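Long-range contact in glycoprotein E (Human herpesvirus 1, PDB 2GIY), which pairs with gI for cell-to-cell spread of the virus and for binding host IgG Fc, with the Fc-binding region in the C-terminal domain of its ectodomain: residues A[44-56]-A[143-155]. Residues are numbered along the deposited sequence; the frame is centred on the assembly and turned at random.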
loop_
_atom_site.group_PDB
_atom_site.type_symbol
_atom_site.label_atom_id
_atom_site.label_comp_id
_atom_site.label_asym_id
_atom_site.label_seq_id
_atom_site.Cartn_x
_atom_site.Cartn_y
_atom_site.Cartn_z
ATOM N N THR A 44 7.028 -19.643 10.810
ATOM C CA THR A 44 7.744 -18.668 11.625
ATOM C C THR A 44 8.475 -17.699 10.700
ATOM O O THR A 44 9.008 -18.102 9.667
ATOM C CB THR A 44 8.780 -19.362 12.532
ATOM O OG1 THR A 44 8.123 -20.345 13.340
ATOM C CG2 THR A 44 9.463 -18.350 13.441
ATOM N N TYR A 45 8.499 -16.424 11.065
ATOM C CA TYR A 45 9.184 -15.440 10.241
ATOM C C TYR A 45 9.903 -14.397 11.079
ATOM O O TYR A 45 9.663 -14.267 12.282
ATOM C CB TYR A 45 8.196 -14.738 9.294
ATOM C CG TYR A 45 7.142 -13.873 9.968
ATOM C CD1 TYR A 45 5.961 -14.429 10.467
ATOM C CD2 TYR A 45 7.317 -12.491 10.084
ATOM C CE1 TYR A 45 4.976 -13.628 11.061
ATOM C CE2 TYR A 45 6.342 -11.682 10.678
ATOM C CZ TYR A 45 5.177 -12.258 11.163
ATOM O OH TYR A 45 4.219 -11.460 11.754
ATOM N N SER A 46 10.805 -13.665 10.433
ATOM C CA SER A 46 11.530 -12.591 11.094
ATOM C C SER A 46 11.022 -11.313 10.441
ATOM O O SER A 46 10.492 -11.347 9.331
ATOM C CB SER A 46 13.036 -12.726 10.864
ATOM O OG SER A 46 13.363 -12.513 9.501
ATOM N N MET A 47 11.156 -10.189 11.131
ATOM C CA MET A 47 10.708 -8.922 10.567
ATOM C C MET A 47 11.651 -7.814 10.983
ATOM O O MET A 47 12.207 -7.842 12.081
ATOM C CB MET A 47 9.281 -8.591 11.032
ATOM C CG MET A 47 8.713 -7.313 10.425
ATOM S SD MET A 47 6.972 -7.028 10.818
ATOM C CE MET A 47 7.116 -6.195 12.404
ATOM N N ASP A 48 11.848 -6.850 10.088
ATOM C CA ASP A 48 12.701 -5.707 10.372
ATOM C C ASP A 48 12.016 -4.439 9.875
ATOM O O ASP A 48 11.614 -4.360 8.714
ATOM C CB ASP A 48 14.056 -5.849 9.671
ATOM C CG ASP A 48 14.819 -7.078 10.111
ATOM O OD1 ASP A 48 15.306 -7.093 11.260
ATOM O OD2 ASP A 48 14.929 -8.027 9.306
ATOM N N VAL A 49 11.853 -3.459 10.758
ATOM C CA VAL A 49 11.259 -2.187 10.366
ATOM C C VAL A 49 12.464 -1.264 10.295
ATOM O O VAL A 49 13.084 -0.947 11.309
ATOM C CB VAL A 49 10.241 -1.686 11.402
ATOM C CG1 VAL A 49 9.750 -0.290 11.020
ATOM C CG2 VAL A 49 9.061 -2.658 11.472
ATOM N N VAL A 50 12.796 -0.842 9.083
ATOM C CA VAL A 50 13.973 -0.016 8.860
ATOM C C VAL A 50 13.681 1.404 8.428
ATOM O O VAL A 50 12.859 1.632 7.540
ATOM C CB VAL A 50 14.879 -0.657 7.770
ATOM C CG1 VAL A 50 16.086 0.227 7.498
ATOM C CG2 VAL A 50 15.319 -2.049 8.203
ATOM N N TRP A 51 14.362 2.357 9.061
ATOM C CA TRP A 51 14.225 3.760 8.704
ATOM C C TRP A 51 15.488 4.176 7.965
ATOM O O TRP A 51 16.601 3.926 8.431
ATOM C CB TRP A 51 14.058 4.658 9.941
ATOM C CG TRP A 51 12.657 4.716 10.459
ATOM C CD1 TRP A 51 12.141 4.012 11.511
ATOM C CD2 TRP A 51 11.580 5.504 9.934
ATOM N NE1 TRP A 51 10.810 4.314 11.672
ATOM C CE2 TRP A 51 10.440 5.227 10.719
ATOM C CE3 TRP A 51 11.469 6.418 8.877
ATOM C CZ2 TRP A 51 9.195 5.828 10.479
ATOM C CZ3 TRP A 51 10.227 7.019 8.635
ATOM C CH2 TRP A 51 9.110 6.720 9.436
ATOM N N LEU A 52 15.305 4.797 6.808
ATOM C CA LEU A 52 16.420 5.273 6.000
ATOM C C LEU A 52 16.261 6.784 5.883
ATOM O O LEU A 52 15.140 7.286 5.795
ATOM C CB LEU A 52 16.380 4.634 4.608
ATOM C CG LEU A 52 16.391 3.105 4.579
ATOM C CD1 LEU A 52 16.266 2.624 3.132
ATOM C CD2 LEU A 52 17.676 2.582 5.219
ATOM N N ARG A 53 17.379 7.504 5.901
ATOM C CA ARG A 53 17.380 8.962 5.812
ATOM C C ARG A 53 18.222 9.389 4.605
ATOM O O ARG A 53 19.339 8.911 4.417
ATOM C CB ARG A 53 17.974 9.552 7.102
ATOM C CG ARG A 53 17.992 11.075 7.185
ATOM C CD ARG A 53 18.704 11.548 8.458
ATOM N NE ARG A 53 20.067 11.020 8.526
ATOM C CZ ARG A 53 20.947 11.293 9.487
ATOM N NH1 ARG A 53 20.624 12.102 10.491
ATOM N NH2 ARG A 53 22.160 10.750 9.442
ATOM N N PHE A 54 17.686 10.291 3.792
ATOM C CA PHE A 54 18.403 10.757 2.613
ATOM C C PHE A 54 18.591 12.263 2.611
ATOM O O PHE A 54 17.656 13.025 2.880
ATOM C CB PHE A 54 17.655 10.341 1.343
ATOM C CG PHE A 54 17.631 8.854 1.113
ATOM C CD1 PHE A 54 18.663 8.225 0.424
ATOM C CD2 PHE A 54 16.583 8.082 1.601
ATOM C CE1 PHE A 54 18.654 6.841 0.225
ATOM C CE2 PHE A 54 16.560 6.700 1.410
ATOM C CZ PHE A 54 17.602 6.077 0.719
ATOM N N ASP A 55 19.814 12.682 2.315
ATOM C CA ASP A 55 20.146 14.097 2.235
ATOM C C ASP A 55 19.389 14.704 1.054
ATOM O O ASP A 55 19.274 14.081 -0.009
ATOM C CB ASP A 55 21.654 14.262 2.021
ATOM C CG ASP A 55 22.056 15.703 1.755
ATOM O OD1 ASP A 55 22.064 16.509 2.706
ATOM O OD2 ASP A 55 22.360 16.028 0.587
ATOM N N VAL A 56 18.862 15.910 1.248
ATOM C CA VAL A 56 18.134 16.615 0.198
ATOM C C VAL A 56 18.864 17.929 -0.084
ATOM O O VAL A 56 18.667 18.925 0.610
ATOM C CB VAL A 56 16.669 16.913 0.621
ATOM C CG1 VAL A 56 15.938 17.670 -0.498
ATOM C CG2 VAL A 56 15.939 15.606 0.909
ATOM N N SER A 143 16.014 17.893 8.613
ATOM C CA SER A 143 15.302 17.912 7.343
ATOM C C SER A 143 15.865 16.918 6.334
ATOM O O SER A 143 17.081 16.791 6.184
ATOM C CB SER A 143 15.331 19.323 6.752
ATOM O OG SER A 143 14.709 20.246 7.641
ATOM N N GLY A 144 14.972 16.216 5.643
ATOM C CA GLY A 144 15.414 15.257 4.651
ATOM C C GLY A 144 14.305 14.331 4.206
ATOM O O GLY A 144 13.143 14.505 4.587
ATOM N N LEU A 145 14.662 13.349 3.389
ATOM C CA LEU A 145 13.691 12.384 2.905
ATOM C C LEU A 145 13.866 11.099 3.697
ATOM O O LEU A 145 14.939 10.489 3.682
ATOM C CB LEU A 145 13.900 12.115 1.414
ATOM C CG LEU A 145 13.060 10.985 0.813
ATOM C CD1 LEU A 145 11.578 11.290 0.985
ATOM C CD2 LEU A 145 13.406 10.820 -0.662
ATOM N N TYR A 146 12.808 10.701 4.395
ATOM C CA TYR A 146 12.836 9.488 5.200
ATOM C C TYR A 146 11.994 8.386 4.575
ATOM O O TYR A 146 10.895 8.634 4.084
ATOM C CB TYR A 146 12.303 9.773 6.611
ATOM C CG TYR A 146 13.169 10.698 7.436
ATOM C CD1 TYR A 146 13.276 12.055 7.122
ATOM C CD2 TYR A 146 13.902 10.212 8.518
ATOM C CE1 TYR A 146 14.095 12.905 7.866
ATOM C CE2 TYR A 146 14.723 11.056 9.270
ATOM C CZ TYR A 146 14.812 12.398 8.936
ATOM O OH TYR A 146 15.612 13.233 9.682
ATOM N N LEU A 147 12.525 7.169 4.593
ATOM C CA LEU A 147 11.813 6.012 4.077
ATOM C C LEU A 147 11.705 4.983 5.195
ATOM O O LEU A 147 12.664 4.748 5.936
ATOM C CB LEU A 147 12.556 5.380 2.890
ATOM C CG LEU A 147 12.146 5.826 1.479
ATOM C CD1 LEU A 147 12.480 7.295 1.277
ATOM C CD2 LEU A 147 12.862 4.964 0.439
ATOM N N CYS A 148 10.528 4.393 5.327
ATOM C CA CYS A 148 10.307 3.357 6.318
ATOM C C CYS A 148 10.089 2.104 5.484
ATOM O O CYS A 148 9.177 2.058 4.658
ATOM C CB CYS A 148 9.071 3.661 7.166
ATOM S SG CYS A 148 8.790 2.416 8.459
ATOM N N VAL A 149 10.946 1.105 5.678
ATOM C CA VAL A 149 10.856 -0.132 4.919
ATOM C C VAL A 149 10.652 -1.334 5.833
ATOM O O VAL A 149 11.359 -1.498 6.825
ATOM C CB VAL A 149 12.142 -0.369 4.092
ATOM C CG1 VAL A 149 11.977 -1.593 3.206
ATOM C CG2 VAL A 149 12.459 0.872 3.256
ATOM N N VAL A 150 9.686 -2.177 5.494
ATOM C CA VAL A 150 9.434 -3.352 6.307
ATOM C C VAL A 150 9.848 -4.635 5.609
ATOM O O VAL A 150 9.331 -4.972 4.542
ATOM C CB VAL A 150 7.949 -3.466 6.693
ATOM C CG1 VAL A 150 7.745 -4.662 7.625
ATOM C CG2 VAL A 150 7.489 -2.180 7.375
ATOM N N TYR A 151 10.788 -5.346 6.222
ATOM C CA TYR A 151 11.252 -6.615 5.688
ATOM C C TYR A 151 10.627 -7.762 6.460
ATOM O O TYR A 151 10.366 -7.650 7.657
ATOM C CB TYR A 151 12.769 -6.774 5.820
ATOM C CG TYR A 151 13.600 -5.832 4.989
ATOM C CD1 TYR A 151 13.806 -4.514 5.392
ATOM C CD2 TYR A 151 14.191 -6.262 3.802
ATOM C CE1 TYR A 151 14.587 -3.642 4.631
ATOM C CE2 TYR A 151 14.973 -5.399 3.032
ATOM C CZ TYR A 151 15.167 -4.093 3.454
ATOM O OH TYR A 151 15.949 -3.239 2.707
ATOM N N VAL A 152 10.379 -8.855 5.752
ATOM C CA VAL A 152 9.872 -10.082 6.349
ATOM C C VAL A 152 10.781 -11.127 5.711
ATOM O O VAL A 152 10.818 -11.256 4.488
ATOM C CB VAL A 152 8.415 -10.372 5.974
ATOM C CG1 VAL A 152 8.054 -11.797 6.395
ATOM C CG2 VAL A 152 7.488 -9.369 6.660
ATOM N N ASN A 153 11.530 -11.847 6.538
ATOM C CA ASN A 153 12.466 -12.852 6.043
ATOM C C ASN A 153 13.428 -12.234 5.034
ATOM O O ASN A 153 13.706 -12.810 3.982
ATOM C CB ASN A 153 11.725 -14.030 5.409
ATOM C CG ASN A 153 10.918 -14.815 6.420
ATOM O OD1 ASN A 153 11.311 -14.933 7.586
ATOM N ND2 ASN A 153 9.795 -15.367 5.984
ATOM N N ASP A 154 13.909 -11.042 5.367
ATOM C CA ASP A 154 14.866 -10.303 4.544
ATOM C C ASP A 154 14.394 -9.827 3.169
ATOM O O ASP A 154 15.215 -9.525 2.303
ATOM C CB ASP A 154 16.150 -11.127 4.400
ATOM C CG ASP A 154 16.732 -11.533 5.745
ATOM O OD1 ASP A 154 16.999 -10.640 6.577
ATOM O OD2 ASP A 154 16.917 -12.748 5.973
ATOM N N HIS A 155 13.080 -9.752 2.969
ATOM C CA HIS A 155 12.517 -9.271 1.703
ATOM C C HIS A 155 11.519 -8.160 2.007
ATOM O O HIS A 155 10.688 -8.292 2.905
ATOM C CB HIS A 155 11.812 -10.406 0.945
ATOM C CG HIS A 155 11.050 -9.946 -0.263
ATOM N ND1 HIS A 155 11.639 -9.246 -1.296
ATOM C CD2 HIS A 155 9.744 -10.079 -0.599
ATOM C CE1 HIS A 155 10.730 -8.967 -2.213
ATOM N NE2 HIS A 155 9.571 -9.461 -1.815
HETATM O O HOH W 1 8.614 -17.621 7.003
HETATM O O HOH W 2 13.278 -9.793 8.195
HETATM O O HOH W 3 13.536 -15.844 8.625
HETATM O O HOH W 4 18.636 17.078 3.906
#
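OD1 of N153 is gripped twice: S46 N donates to it at 3.2 Å, from above the carbonyl plane. A water donates to N153 OD1 at 2.6 Å and is itself bound weakly by S46 OG. With CG beside its own backbone N (chi1 -66°), N153 turns this amide toward the backbone of S46, while ND2 donates to a second water that reaches T44 O. In return N153 N bonds S46 O, and a type I' turn from V152 to H155 leads into strand 155-165.

These bonds close one end of a central antiparallel pair in the immunoglobulin V-type domain, 45-54 against 144-152, whose directions differ by 161°. Hydrogen-bonded pairs D48–Y151, V50–V149, L52–L147 and F54–L145 alternate with non-hydrogen-bonded ones; the shortest backbone bond, V149 N to V50 O, measures 2.7 Å and lies in the carbonyl plane. Strands 96-103 and 155-165 flank the pair.

On the face carrying W51 and C148, CB of C148 sits over the six-membered ring of W51, 3.7 Å from its centroid and only 8° off the normal. C148 SG lies over the same face, whereas Y146 CB meets the ring edge; W51 NE1 bonds V131 O, which should restrict the indole's rotation. R53 runs alongside Y146, placing CG over the phenol face 4.2 Å from the centroid, and Y146 OH is tied to H142 O.

The face bearing V50 and Y151 is apolar along its middle, but D48 OD2 and D154 OD1 come within 4.3 Å, a like-charge approach. A water beside them donates to D48 OD2, accepts from D154 N and also bonds S46 OG. D48 OD1 bonds S99 OG. Nearby, V50 CG2 meets Y151 CE1 obliquely at 4.0 Å.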